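Local coordinates for protein putative glucoamylase (Bacteroides uniformis, PDB 4GL3) that is a putative glucoamylase of the hydrolase class and probably cleaves glycosidic bonds in a carbohydrate whose identity is not established, at residues A63-I68 with T393-K398; K118-D123 with S179-W184; V323-A328 with K362-L367. One frame throughout, in Å; residues are numbered along the deposited sequence.

Interaction 1: residues A63-I68 with T393-K398; sequences AIIVGI and TGLIWK
Leu-395 and Ile-396, in the first turn of helix 395-401, push their methyl ends against Ile-65 and Val-66 of helix 54-69. CD2 of Leu-395 lies 4.0 Å from CG2 of Ile-65 and equally close to CA of Val-66, so this one methyl meets both a side chain and the helix backbone. CD1 of Ile-396 reaches CG2 of Ile-65 at 4.0 Å and CG2 of Val-66 at 4.1 Å, and thus spans the same two residues. The Ile-396 and Val-66 side chains meet at about a right angle, whereas both contacts of Ile-65 are oblique. In Leu-395, CG stands anti to the backbone N (chi1 -179°), which sends it and its CD2 methyl toward helix 54-69.

No hydrogen bond joins the segments. At the helix start Gly-394 is the N-cap, with positive phi; Leu-395 N bonds weakly to Thr-393 OG1, and Asn-390 OD1 accepts from Trp-397 N and, weakly, from Ile-396 N, consistent with fixing that turn. Helix 378-393 flanks the contact, touching Val-66 through Ile-385 and Glu-389, while Ala-137 and Tyr-140 of helix 124-140 pack on Ile-65, as in the bundled helices of a six-hairpin glycosidase.

Interaction 2: residues K118-D123 with S179-W184; sequences KDDGAD and SPNNGW
The hydroxyl of Ser-179 is gripped by three groups. OG accepts from the backbone N of Asn-181 at 2.9 Å and from the backbone N of Asn-182 at 3.0 Å, forming an ST turn and an ST motif together, and it is modelled as donating across the contact to OD1 of Asp-120. The last bond, 2.4 Å between Ser-179 OG and Asp-120 OD1, is very short; its exact length is best treated as doubtful and carries no further detail.

Asp-120 comes to this place with CG lodged between its own backbone N and carbonyl carbon (chi1 64°), a position that brings the carboxylate over to the turn. OD1 also receives a weak bond from ND2 of Asn-182, 3.4 Å long and bent to 141° at the hydrogen; the carboxylate and amide planes are 35° apart. Asn-182 in turn lies across Lys-118, its CG 4.0 Å from CB of the lysine, while the extended lysine chain leads away from the turn.

The turn continues from strand 177-178, which pairs antiparallel with strand 122-123, so the contact extends a small two-stranded antiparallel sheet, whose strands lie far apart in the chain, into its flanking loops. Ser-179 N bonds to Gly-183 O, closing the loop on itself. On the other segment, Asp-123 caps the start of helix 124-140. Gly-121 passes close over the turn: a CB there would come too near CA of Ser-179 without a shift of the backbone, and as deposited Gly-121 CA lies 4.2 Å from Pro-180 CD.

Interaction 3: residues V323-A328 with K362-L367; sequences VITPTA and KDAFNL
Lys-362 meets Pro-326 through its backbone, with Pro-326 CG resting near the lysine carbonyl, while NZ is bonded to Arg-354 O. At Asp-363 the carbonyl does the work: its O lies 3.3 Å from Thr-325 CG2 and takes a 2.8 Å hydrogen bond from a water, whose oxygen accepts from Thr-327 N at 2.9 Å. The water thus links this loop to the first turn of helix 326-331. The carboxylate has its own partner outside the two segments, OD2 accepting from Asp-307 N. Ala-364 CB then packs on Val-323 CG1 at 3.6 Å.

Phe-365 makes the central link, an isolated antiparallel beta bridge in which it and Ile-324 form a hydrogen-bonded pair. Ile-324 N donates to Phe-365 O at 2.9 Å, and Phe-365 N donates to Ile-324 O at 3.0 Å. CG of Phe-365 lies between the backbone N and the carbonyl carbon (chi1 63°), which turns the ring back beside Ile-324, whose CB stands over one face in a CH-pi contact 4.1 Å from the centroid; Pro-326 CG meets the ring edge. Losing the ring to an alanine here would probably leave a gap beside Ile-324 CB and Pro-326 CG, though the backbone bridge could remain. Asn-366 follows, ND2 lying 4.1 Å from Val-323 CG2 and bonded to Asp-309 OD1, while OD1 accepts from Glu-369 N.

Overall arrangement
From the N terminus, the chain first passes 63-68 in helix 54-69, which meets 393-398 near the C terminus, so interaction 1 closes a loop of more than three hundred residues. The other two contacts lie within that loop and follow one another. Interaction 2 closes when 179-184 returns to 118-123, joining the loops beside strands 122-123 and 177-178. Interaction 3 comes later, where 362-367 meets 323-328 and ties strand 365-366 to the start of helix 326-331. None touches another: centres of interactions 1 and 2 are about 34 Å apart, on opposite sides of the chain's centre, while interaction 3 lies about 25 Å from interaction 1 between centres.

Interaction 1: residues A63-I68 with T393-K398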
ATOM      1  N   ALA A  63       6.805  -7.887  -0.809  1.00 28.76           N
ATOM      2  CA  ALA A  63       7.218  -8.699   0.334  1.00 30.18           C
ATOM      3  C   ALA A  63       8.099  -9.871  -0.092  1.00 30.50           C
ATOM      4  O   ALA A  63       9.074 -10.214   0.599  1.00 29.40           O
ATOM      5  CB  ALA A  63       6.004  -9.190   1.127  1.00 28.68           C
ATOM      6  N   ILE A  64       7.803 -10.485  -1.233  1.00 30.10           N
ATOM      7  CA  ILE A  64       8.653 -11.561  -1.719  1.00 27.02           C
ATOM      8  C   ILE A  64      10.102 -11.060  -1.988  1.00 30.74           C
ATOM      9  O   ILE A  64      11.084 -11.722  -1.604  1.00 29.23           O
ATOM     10  CB  ILE A  64       8.078 -12.253  -2.951  1.00 28.61           C
ATOM     11  CG1 ILE A  64       6.846 -13.058  -2.528  1.00 28.40           C
ATOM     12  CG2 ILE A  64       9.114 -13.169  -3.611  1.00 26.86           C
ATOM     13  CD1 ILE A  64       5.915 -13.376  -3.677  1.00 32.99           C
ATOM     14  N   ILE A  65      10.234  -9.902  -2.622  1.00 28.52           N
ATOM     15  CA  ILE A  65      11.556  -9.328  -2.898  1.00 27.94           C
ATOM     16  C   ILE A  65      12.312  -9.046  -1.580  1.00 29.30           C
ATOM     17  O   ILE A  65      13.499  -9.408  -1.454  1.00 28.56           O
ATOM     18  CB  ILE A  65      11.478  -8.046  -3.755  1.00 27.27           C
ATOM     19  CG1 ILE A  65      10.740  -8.333  -5.096  1.00 29.08           C
ATOM     20  CG2 ILE A  65      12.892  -7.498  -4.013  1.00 28.72           C
ATOM     21  CD1 ILE A  65      10.227  -7.057  -5.781  1.00 25.43           C
ATOM     22  N   VAL A  66      11.611  -8.476  -0.592  1.00 28.67           N
ATOM     23  CA  VAL A  66      12.177  -8.240   0.751  1.00 28.68           C
ATOM     24  C   VAL A  66      12.664  -9.559   1.358  1.00 30.75           C
ATOM     25  O   VAL A  66      13.792  -9.680   1.838  1.00 31.29           O
ATOM     26  CB  VAL A  66      11.160  -7.534   1.682  1.00 30.13           C
ATOM     27  CG1 VAL A  66      11.669  -7.428   3.129  1.00 29.71           C
ATOM     28  CG2 VAL A  66      10.807  -6.133   1.145  1.00 30.08           C
ATOM     29  N   GLY A  67      11.821 -10.575   1.259  1.00 30.85           N
ATOM     30  CA  GLY A  67      12.138 -11.913   1.798  1.00 31.38           C
ATOM     31  C   GLY A  67      13.352 -12.589   1.183  1.00 33.48           C
ATOM     32  O   GLY A  67      14.110 -13.260   1.895  1.00 35.06           O
ATOM     33  N   ILE A  68      13.550 -12.411  -0.124  1.00 31.03           N
ATOM     34  CA  ILE A  68      14.747 -12.935  -0.768  1.00 33.38           C
ATOM     35  C   ILE A  68      15.984 -12.233  -0.202  1.00 35.30           C
ATOM     36  O   ILE A  68      16.944 -12.886   0.187  1.00 33.34           O
ATOM     37  CB  ILE A  68      14.760 -12.749  -2.301  1.00 32.71           C
ATOM     38  CG1 ILE A  68      13.649 -13.573  -2.972  1.00 36.41           C
ATOM     39  CG2 ILE A  68      16.118 -13.161  -2.848  1.00 32.00           C
ATOM     40  CD1 ILE A  68      13.352 -13.165  -4.414  1.00 35.78           C
ATOM     41  N   THR A 393      17.120  -0.199   4.118  1.00 34.20           N
ATOM     42  CA  THR A 393      18.006  -0.251   2.949  1.00 35.43           C
ATOM     43  C   THR A 393      17.473   0.509   1.696  1.00 36.56           C
ATOM     44  O   THR A 393      18.158   0.585   0.695  1.00 39.03           O
ATOM     45  CB  THR A 393      18.211  -1.719   2.491  1.00 37.59           C
ATOM     46  OG1 THR A 393      16.940  -2.281   2.110  1.00 32.13           O
ATOM     47  CG2 THR A 393      18.905  -2.592   3.589  1.00 34.74           C
ATOM     48  N   GLY A 394      16.253   1.039   1.740  1.00 33.29           N
ATOM     49  CA  GLY A 394      15.642   1.659   0.567  1.00 32.33           C
ATOM     50  C   GLY A 394      15.404   0.696  -0.601  1.00 34.19           C
ATOM     51  O   GLY A 394      15.205   1.148  -1.722  1.00 34.92           O
ATOM     52  N   LEU A 395      15.390  -0.618  -0.326  1.00 33.28           N
ATOM     53  CA  LEU A 395      15.307  -1.673  -1.327  1.00 35.47           C
ATOM     54  C   LEU A 395      14.212  -1.468  -2.371  1.00 30.59           C
ATOM     55  O   LEU A 395      14.519  -1.464  -3.579  1.00 32.79           O
ATOM     56  CB  LEU A 395      15.073  -3.048  -0.673  1.00 34.72           C
ATOM     57  CG  LEU A 395      14.998  -4.234  -1.647  1.00 32.50           C
ATOM     58  CD1 LEU A 395      16.362  -4.469  -2.354  1.00 32.66           C
ATOM     59  CD2 LEU A 395      14.574  -5.512  -0.914  1.00 30.47           C
ATOM     60  N   ILE A 396      12.949  -1.320  -1.949  1.00 27.56           N
ATOM     61  CA  ILE A 396      11.846  -1.327  -2.933  1.00 29.52           C
ATOM     62  C   ILE A 396      11.775   0.013  -3.675  1.00 30.45           C
ATOM     63  O   ILE A 396      11.534   0.057  -4.880  1.00 27.89           O
ATOM     64  CB  ILE A 396      10.498  -1.707  -2.280  1.00 28.60           C
ATOM     65  CG1 ILE A 396      10.590  -3.094  -1.615  1.00 31.41           C
ATOM     66  CG2 ILE A 396       9.351  -1.654  -3.292  1.00 32.16           C
ATOM     67  CD1 ILE A 396      11.141  -4.218  -2.468  1.00 29.91           C
ATOM     68  N   TRP A 397      12.021   1.100  -2.941  1.00 29.00           N
ATOM     69  CA  TRP A 397      12.215   2.419  -3.535  1.00 30.92           C
ATOM     70  C   TRP A 397      13.260   2.435  -4.639  1.00 32.38           C
ATOM     71  O   TRP A 397      13.017   2.930  -5.716  1.00 31.39           O
ATOM     72  CB  TRP A 397      12.670   3.414  -2.481  1.00 32.92           C
ATOM     73  CG  TRP A 397      11.603   3.857  -1.540  1.00 29.02           C
ATOM     74  CD1 TRP A 397      10.261   3.897  -1.764  1.00 32.38           C
ATOM     75  CD2 TRP A 397      11.808   4.399  -0.224  1.00 28.74           C
ATOM     76  NE1 TRP A 397       9.608   4.375  -0.655  1.00 28.09           N
ATOM     77  CE2 TRP A 397      10.539   4.724   0.293  1.00 29.43           C
ATOM     78  CE3 TRP A 397      12.932   4.600   0.569  1.00 31.51           C
ATOM     79  CZ2 TRP A 397      10.366   5.271   1.577  1.00 31.48           C
ATOM     80  CZ3 TRP A 397      12.766   5.157   1.834  1.00 32.40           C
ATOM     81  CH2 TRP A 397      11.485   5.480   2.321  1.00 32.68           C
ATOM     82  N   LYS A 398      14.429   1.889  -4.402  1.00 33.73           N
ATOM     83  CA  LYS A 398      15.447   1.898  -5.466  1.00 38.35           C
ATOM     84  C   LYS A 398      14.994   1.133  -6.705  1.00 33.23           C
ATOM     85  O   LYS A 398      15.243   1.570  -7.815  1.00 30.91           O
ATOM     86  CB  LYS A 398      16.790   1.350  -4.986  1.00 40.90           C
ATOM     87  CG  LYS A 398      17.496   2.249  -3.981  1.00 58.49           C
ATOM     88  CD  LYS A 398      18.856   1.649  -3.559  1.00 68.18           C
ATOM     89  CE  LYS A 398      19.143   1.831  -2.076  1.00 66.32           C
ATOM     90  NZ  LYS A 398      19.441   3.242  -1.701  1.00 71.78           N
TER

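Interaction 2: residues K118-D123 with S179-W184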
ATOM      1  N   LYS A 118     -22.467  -3.101  -7.774  1.00 19.07           N
ATOM      2  CA  LYS A 118     -22.089  -2.512  -9.039  1.00 22.11           C
ATOM      3  C   LYS A 118     -20.559  -2.469  -9.257  1.00 23.61           C
ATOM      4  O   LYS A 118     -20.101  -1.981 -10.282  1.00 23.65           O
ATOM      5  CB  LYS A 118     -22.668  -1.122  -9.124  1.00 22.78           C
ATOM      6  CG  LYS A 118     -24.201  -1.059  -9.088  1.00 23.83           C
ATOM      7  CD  LYS A 118     -24.722   0.232  -9.676  1.00 24.88           C
ATOM      8  CE  LYS A 118     -26.250   0.296  -9.622  1.00 25.04           C
ATOM      9  NZ  LYS A 118     -26.802   1.584 -10.118  1.00 22.27           N
ATOM     10  N   ASP A 119     -19.775  -2.951  -8.271  1.00 22.94           N
ATOM     11  CA  ASP A 119     -18.286  -2.996  -8.352  1.00 20.52           C
ATOM     12  C   ASP A 119     -17.852  -4.427  -8.647  1.00 24.68           C
ATOM     13  O   ASP A 119     -17.409  -5.178  -7.761  1.00 21.72           O
ATOM     14  CB  ASP A 119     -17.672  -2.502  -7.038  1.00 25.44           C
ATOM     15  CG  ASP A 119     -16.138  -2.416  -7.057  1.00 23.10           C
ATOM     16  OD1 ASP A 119     -15.475  -2.705  -8.096  1.00 22.49           O
ATOM     17  OD2 ASP A 119     -15.624  -1.990  -5.981  1.00 26.13           O
ATOM     18  N   ASP A 120     -17.975  -4.797  -9.907  1.00 22.47           N
ATOM     19  CA  ASP A 120     -17.753  -6.170 -10.353  1.00 21.49           C
ATOM     20  C   ASP A 120     -16.909  -6.253 -11.592  1.00 21.99           C
ATOM     21  O   ASP A 120     -16.997  -7.232 -12.353  1.00 23.99           O
ATOM     22  CB  ASP A 120     -19.126  -6.840 -10.622  1.00 24.15           C
ATOM     23  CG  ASP A 120     -19.919  -6.159 -11.786  1.00 29.81           C
ATOM     24  OD1 ASP A 120     -19.496  -5.064 -12.249  1.00 26.02           O
ATOM     25  OD2 ASP A 120     -20.935  -6.767 -12.216  1.00 25.01           O
ATOM     26  N   GLY A 121     -16.141  -5.200 -11.844  1.00 19.38           N
ATOM     27  CA  GLY A 121     -15.213  -5.145 -12.954  1.00 20.10           C
ATOM     28  C   GLY A 121     -13.843  -4.676 -12.508  1.00 19.32           C
ATOM     29  O   GLY A 121     -13.371  -5.059 -11.458  1.00 24.37           O
ATOM     30  N   ALA A 122     -13.234  -3.819 -13.320  1.00 20.57           N
ATOM     31  CA  ALA A 122     -11.943  -3.241 -13.033  1.00 22.59           C
ATOM     32  C   ALA A 122     -12.007  -2.353 -11.772  1.00 21.91           C
ATOM     33  O   ALA A 122     -12.993  -1.620 -11.538  1.00 18.52           O
ATOM     34  CB  ALA A 122     -11.419  -2.415 -14.226  1.00 17.04           C
ATOM     35  N   ASP A 123     -10.933  -2.464 -10.984  1.00 21.45           N
ATOM     36  CA  ASP A 123     -10.587  -1.509  -9.909  1.00 20.23           C
ATOM     37  C   ASP A 123      -9.176  -1.038 -10.186  1.00 19.27           C
ATOM     38  O   ASP A 123      -8.174  -1.824 -10.060  1.00 19.59           O
ATOM     39  CB  ASP A 123     -10.698  -2.172  -8.537  1.00 22.50           C
ATOM     40  CG  ASP A 123     -10.372  -1.231  -7.397  1.00 23.06           C
ATOM     41  OD1 ASP A 123      -9.433  -0.392  -7.553  1.00 20.61           O
ATOM     42  OD2 ASP A 123     -11.103  -1.278  -6.390  1.00 25.66           O
ATOM     43  N   SER A 179     -17.093  -1.368 -15.258  1.00 18.89           N
ATOM     44  CA  SER A 179     -17.749  -2.661 -15.256  1.00 21.69           C
ATOM     45  C   SER A 179     -18.411  -3.005 -16.588  1.00 19.42           C
ATOM     46  O   SER A 179     -19.018  -2.154 -17.211  1.00 19.99           O
ATOM     47  CB  SER A 179     -18.834  -2.683 -14.171  1.00 21.18           C
ATOM     48  OG  SER A 179     -19.661  -3.830 -14.322  1.00 23.89           O
ATOM     49  N   PRO A 180     -18.284  -4.261 -17.033  1.00 20.82           N
ATOM     50  CA  PRO A 180     -18.993  -4.686 -18.218  1.00 20.78           C
ATOM     51  C   PRO A 180     -20.497  -4.693 -18.028  1.00 21.21           C
ATOM     52  O   PRO A 180     -21.230  -4.602 -19.018  1.00 25.96           O
ATOM     53  CB  PRO A 180     -18.474  -6.109 -18.460  1.00 23.38           C
ATOM     54  CG  PRO A 180     -17.979  -6.583 -17.129  1.00 27.45           C
ATOM     55  CD  PRO A 180     -17.477  -5.342 -16.447  1.00 20.18           C
ATOM     56  N   ASN A 181     -20.947  -4.786 -16.776  1.00 19.17           N
ATOM     57  CA  ASN A 181     -22.380  -4.900 -16.465  1.00 20.68           C
ATOM     58  C   ASN A 181     -23.008  -3.566 -16.028  1.00 21.82           C
ATOM     59  O   ASN A 181     -24.188  -3.362 -16.179  1.00 18.99           O
ATOM     60  CB  ASN A 181     -22.628  -5.951 -15.354  1.00 20.95           C
ATOM     61  CG  ASN A 181     -22.122  -7.328 -15.738  1.00 26.51           C
ATOM     62  OD1 ASN A 181     -21.377  -7.954 -14.986  1.00 28.85           O
ATOM     63  ND2 ASN A 181     -22.469  -7.758 -16.897  1.00 16.63           N
ATOM     64  N   ASN A 182     -22.191  -2.665 -15.487  1.00 19.93           N
ATOM     65  CA  ASN A 182     -22.687  -1.398 -14.924  1.00 21.35           C
ATOM     66  C   ASN A 182     -21.981  -0.180 -15.492  1.00 23.31           C
ATOM     67  O   ASN A 182     -22.190   0.935 -15.016  1.00 20.91           O
ATOM     68  CB  ASN A 182     -22.469  -1.470 -13.404  1.00 19.28           C
ATOM     69  CG  ASN A 182     -23.235  -2.612 -12.787  1.00 19.46           C
ATOM     70  OD1 ASN A 182     -24.472  -2.622 -12.805  1.00 19.97           O
ATOM     71  ND2 ASN A 182     -22.535  -3.589 -12.284  1.00 19.09           N
ATOM     72  N   GLY A 183     -21.117  -0.390 -16.489  1.00 21.14           N
ATOM     73  CA  GLY A 183     -20.401   0.692 -17.132  1.00 19.44           C
ATOM     74  C   GLY A 183     -19.717   1.599 -16.117  1.00 19.11           C
ATOM     75  O   GLY A 183     -18.974   1.126 -15.255  1.00 20.31           O
ATOM     76  N   TRP A 184     -20.007   2.896 -16.206  1.00 17.20           N
ATOM     77  CA  TRP A 184     -19.430   3.923 -15.325  1.00 19.81           C
ATOM     78  C   TRP A 184     -20.285   4.259 -14.125  1.00 18.31           C
ATOM     79  O   TRP A 184     -20.103   5.330 -13.492  1.00 21.88           O
ATOM     80  CB  TRP A 184     -19.170   5.214 -16.156  1.00 21.09           C
ATOM     81  CG  TRP A 184     -18.262   4.949 -17.351  1.00 22.24           C
ATOM     82  CD1 TRP A 184     -18.643   4.853 -18.665  1.00 25.26           C
ATOM     83  CD2 TRP A 184     -16.865   4.729 -17.328  1.00 20.13           C
ATOM     84  NE1 TRP A 184     -17.553   4.557 -19.456  1.00 24.16           N
ATOM     85  CE2 TRP A 184     -16.452   4.477 -18.663  1.00 22.75           C
ATOM     86  CE3 TRP A 184     -15.916   4.671 -16.311  1.00 21.52           C
ATOM     87  CZ2 TRP A 184     -15.136   4.227 -19.006  1.00 22.39           C
ATOM     88  CZ3 TRP A 184     -14.607   4.435 -16.644  1.00 21.42           C
ATOM     89  CH2 TRP A 184     -14.227   4.187 -17.985  1.00 21.26           C
TER

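Interaction 3: residues V323-A328 with K362-L367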
ATOM      1  N   VAL A 323      -9.642   2.678  18.639  1.00 33.26           N
ATOM      2  CA  VAL A 323      -8.925   1.582  17.984  1.00 31.43           C
ATOM      3  C   VAL A 323      -7.560   2.114  17.504  1.00 32.47           C
ATOM      4  O   VAL A 323      -7.487   3.077  16.747  1.00 32.87           O
ATOM      5  CB  VAL A 323      -9.742   1.021  16.784  1.00 33.67           C
ATOM      6  CG1 VAL A 323      -8.974  -0.074  16.019  1.00 30.08           C
ATOM      7  CG2 VAL A 323     -11.125   0.524  17.259  1.00 32.00           C
ATOM      8  N   ILE A 324      -6.491   1.519  18.024  1.00 36.36           N
ATOM      9  CA  ILE A 324      -5.123   1.730  17.538  1.00 35.26           C
ATOM     10  C   ILE A 324      -4.784   0.558  16.602  1.00 32.08           C
ATOM     11  O   ILE A 324      -5.118  -0.608  16.869  1.00 33.88           O
ATOM     12  CB  ILE A 324      -4.121   1.852  18.732  1.00 34.70           C
ATOM     13  CG1 ILE A 324      -4.425   3.104  19.569  1.00 40.75           C
ATOM     14  CG2 ILE A 324      -2.651   1.861  18.247  1.00 34.11           C
ATOM     15  CD1 ILE A 324      -4.049   4.466  18.993  1.00 35.54           C
ATOM     16  N   THR A 325      -4.162   0.874  15.478  1.00 31.48           N
ATOM     17  CA  THR A 325      -3.939  -0.071  14.439  1.00 28.85           C
ATOM     18  C   THR A 325      -2.405  -0.103  14.129  1.00 31.27           C
ATOM     19  O   THR A 325      -1.843   0.891  13.619  1.00 32.29           O
ATOM     20  CB  THR A 325      -4.697   0.368  13.168  1.00 27.64           C
ATOM     21  OG1 THR A 325      -6.112   0.452  13.411  1.00 31.49           O
ATOM     22  CG2 THR A 325      -4.368  -0.552  12.035  1.00 26.58           C
ATOM     23  N   PRO A 326      -1.725  -1.239  14.442  1.00 33.03           N
ATOM     24  CA  PRO A 326      -0.265  -1.276  14.354  1.00 30.84           C
ATOM     25  C   PRO A 326       0.342  -0.873  13.024  1.00 34.28           C
ATOM     26  O   PRO A 326       1.414  -0.261  13.035  1.00 31.14           O
ATOM     27  CB  PRO A 326       0.060  -2.741  14.682  1.00 33.86           C
ATOM     28  CG  PRO A 326      -0.967  -3.080  15.719  1.00 32.42           C
ATOM     29  CD  PRO A 326      -2.231  -2.420  15.175  1.00 31.89           C
ATOM     30  N   THR A 327      -0.314  -1.181  11.897  1.00 28.92           N
ATOM     31  CA  THR A 327       0.242  -0.794  10.621  1.00 26.98           C
ATOM     32  C   THR A 327       0.433   0.712  10.459  1.00 28.83           C
ATOM     33  O   THR A 327       1.297   1.101   9.693  1.00 26.22           O
ATOM     34  CB  THR A 327      -0.525  -1.373   9.423  1.00 28.21           C
ATOM     35  OG1 THR A 327       0.272  -1.226   8.236  1.00 26.17           O
ATOM     36  CG2 THR A 327      -1.889  -0.670   9.221  1.00 27.28           C
ATOM     37  N   ALA A 328      -0.327   1.543  11.193  1.00 30.79           N
ATOM     38  CA  ALA A 328      -0.185   3.019  11.151  1.00 29.92           C
ATOM     39  C   ALA A 328       1.236   3.442  11.558  1.00 30.25           C
ATOM     40  O   ALA A 328       1.995   3.956  10.719  1.00 31.43           O
ATOM     41  CB  ALA A 328      -1.244   3.732  12.033  1.00 27.81           C
ATOM     42  N   LYS A 362      -1.455  -8.604  15.112  1.00 30.63           N
ATOM     43  CA  LYS A 362      -2.827  -8.667  14.683  1.00 31.04           C
ATOM     44  C   LYS A 362      -3.305  -7.248  14.296  1.00 32.48           C
ATOM     45  O   LYS A 362      -2.619  -6.220  14.529  1.00 29.90           O
ATOM     46  CB  LYS A 362      -3.684  -9.288  15.782  1.00 32.88           C
ATOM     47  CG  LYS A 362      -3.438 -10.777  15.972  1.00 35.65           C
ATOM     48  CD  LYS A 362      -3.839 -11.155  17.405  1.00 38.60           C
ATOM     49  CE  LYS A 362      -3.419 -12.547  17.786  1.00 41.95           C
ATOM     50  NZ  LYS A 362      -3.969 -12.797  19.129  1.00 42.07           N
ATOM     51  N   ASP A 363      -4.455  -7.190  13.649  1.00 32.79           N
ATOM     52  CA  ASP A 363      -4.798  -6.013  12.867  1.00 29.86           C
ATOM     53  C   ASP A 363      -4.962  -4.717  13.636  1.00 28.75           C
ATOM     54  O   ASP A 363      -4.646  -3.651  13.102  1.00 31.34           O
ATOM     55  CB  ASP A 363      -6.082  -6.250  12.110  1.00 29.08           C
ATOM     56  CG  ASP A 363      -6.261  -5.265  10.980  1.00 31.19           C
ATOM     57  OD1 ASP A 363      -5.305  -5.093  10.161  1.00 27.01           O
ATOM     58  OD2 ASP A 363      -7.373  -4.707  10.878  1.00 29.87           O
ATOM     59  N   ALA A 364      -5.501  -4.811  14.846  1.00 29.96           N
ATOM     60  CA  ALA A 364      -5.904  -3.646  15.621  1.00 33.53           C
ATOM     61  C   ALA A 364      -6.276  -4.069  17.028  1.00 33.28           C
ATOM     62  O   ALA A 364      -6.494  -5.266  17.319  1.00 35.10           O
ATOM     63  CB  ALA A 364      -7.090  -2.910  14.955  1.00 29.53           C
ATOM     64  N   PHE A 365      -6.369  -3.079  17.894  1.00 30.84           N
ATOM     65  CA  PHE A 365      -6.782  -3.287  19.275  1.00 34.72           C
ATOM     66  C   PHE A 365      -7.418  -2.032  19.850  1.00 34.76           C
ATOM     67  O   PHE A 365      -7.218  -0.909  19.354  1.00 35.90           O
ATOM     68  CB  PHE A 365      -5.616  -3.761  20.199  1.00 35.81           C
ATOM     69  CG  PHE A 365      -4.499  -2.750  20.340  1.00 36.73           C
ATOM     70  CD1 PHE A 365      -3.481  -2.667  19.384  1.00 35.20           C
ATOM     71  CD2 PHE A 365      -4.472  -1.866  21.416  1.00 36.27           C
ATOM     72  CE1 PHE A 365      -2.460  -1.736  19.519  1.00 35.96           C
ATOM     73  CE2 PHE A 365      -3.478  -0.923  21.524  1.00 35.30           C
ATOM     74  CZ  PHE A 365      -2.476  -0.844  20.573  1.00 33.47           C
ATOM     75  N   ASN A 366      -8.199  -2.250  20.897  1.00 36.57           N
ATOM     76  CA  ASN A 366      -8.886  -1.188  21.635  1.00 37.10           C
ATOM     77  C   ASN A 366      -8.728  -1.462  23.118  1.00 38.18           C
ATOM     78  O   ASN A 366      -9.451  -2.294  23.683  1.00 41.41           O
ATOM     79  CB  ASN A 366     -10.364  -1.144  21.253  1.00 35.17           C
ATOM     80  CG  ASN A 366     -11.132  -0.024  21.954  1.00 39.38           C
ATOM     81  OD1 ASN A 366     -10.850   0.338  23.110  1.00 38.76           O
ATOM     82  ND2 ASN A 366     -12.116   0.537  21.248  1.00 37.36           N
ATOM     83  N   LEU A 367      -7.776  -0.796  23.767  1.00 43.31           N
ATOM     84  CA  LEU A 367      -7.531  -1.050  25.192  1.00 41.88           C
ATOM     85  C   LEU A 367      -8.705  -0.604  26.079  1.00 46.95           C
ATOM     86  O   LEU A 367      -8.918  -1.190  27.141  1.00 44.63           O
ATOM     87  CB  LEU A 367      -6.220  -0.392  25.649  1.00 46.37           C
ATOM     88  CG  LEU A 367      -4.934  -0.953  25.042  1.00 47.77           C
ATOM     89  CD1 LEU A 367      -3.722  -0.311  25.703  1.00 46.22           C
ATOM     90  CD2 LEU A 367      -4.886  -2.469  25.167  1.00 47.79           C
TER
HETATM   91  O   HOH W   1      -2.261  -3.292  11.646  1.00 28.65           O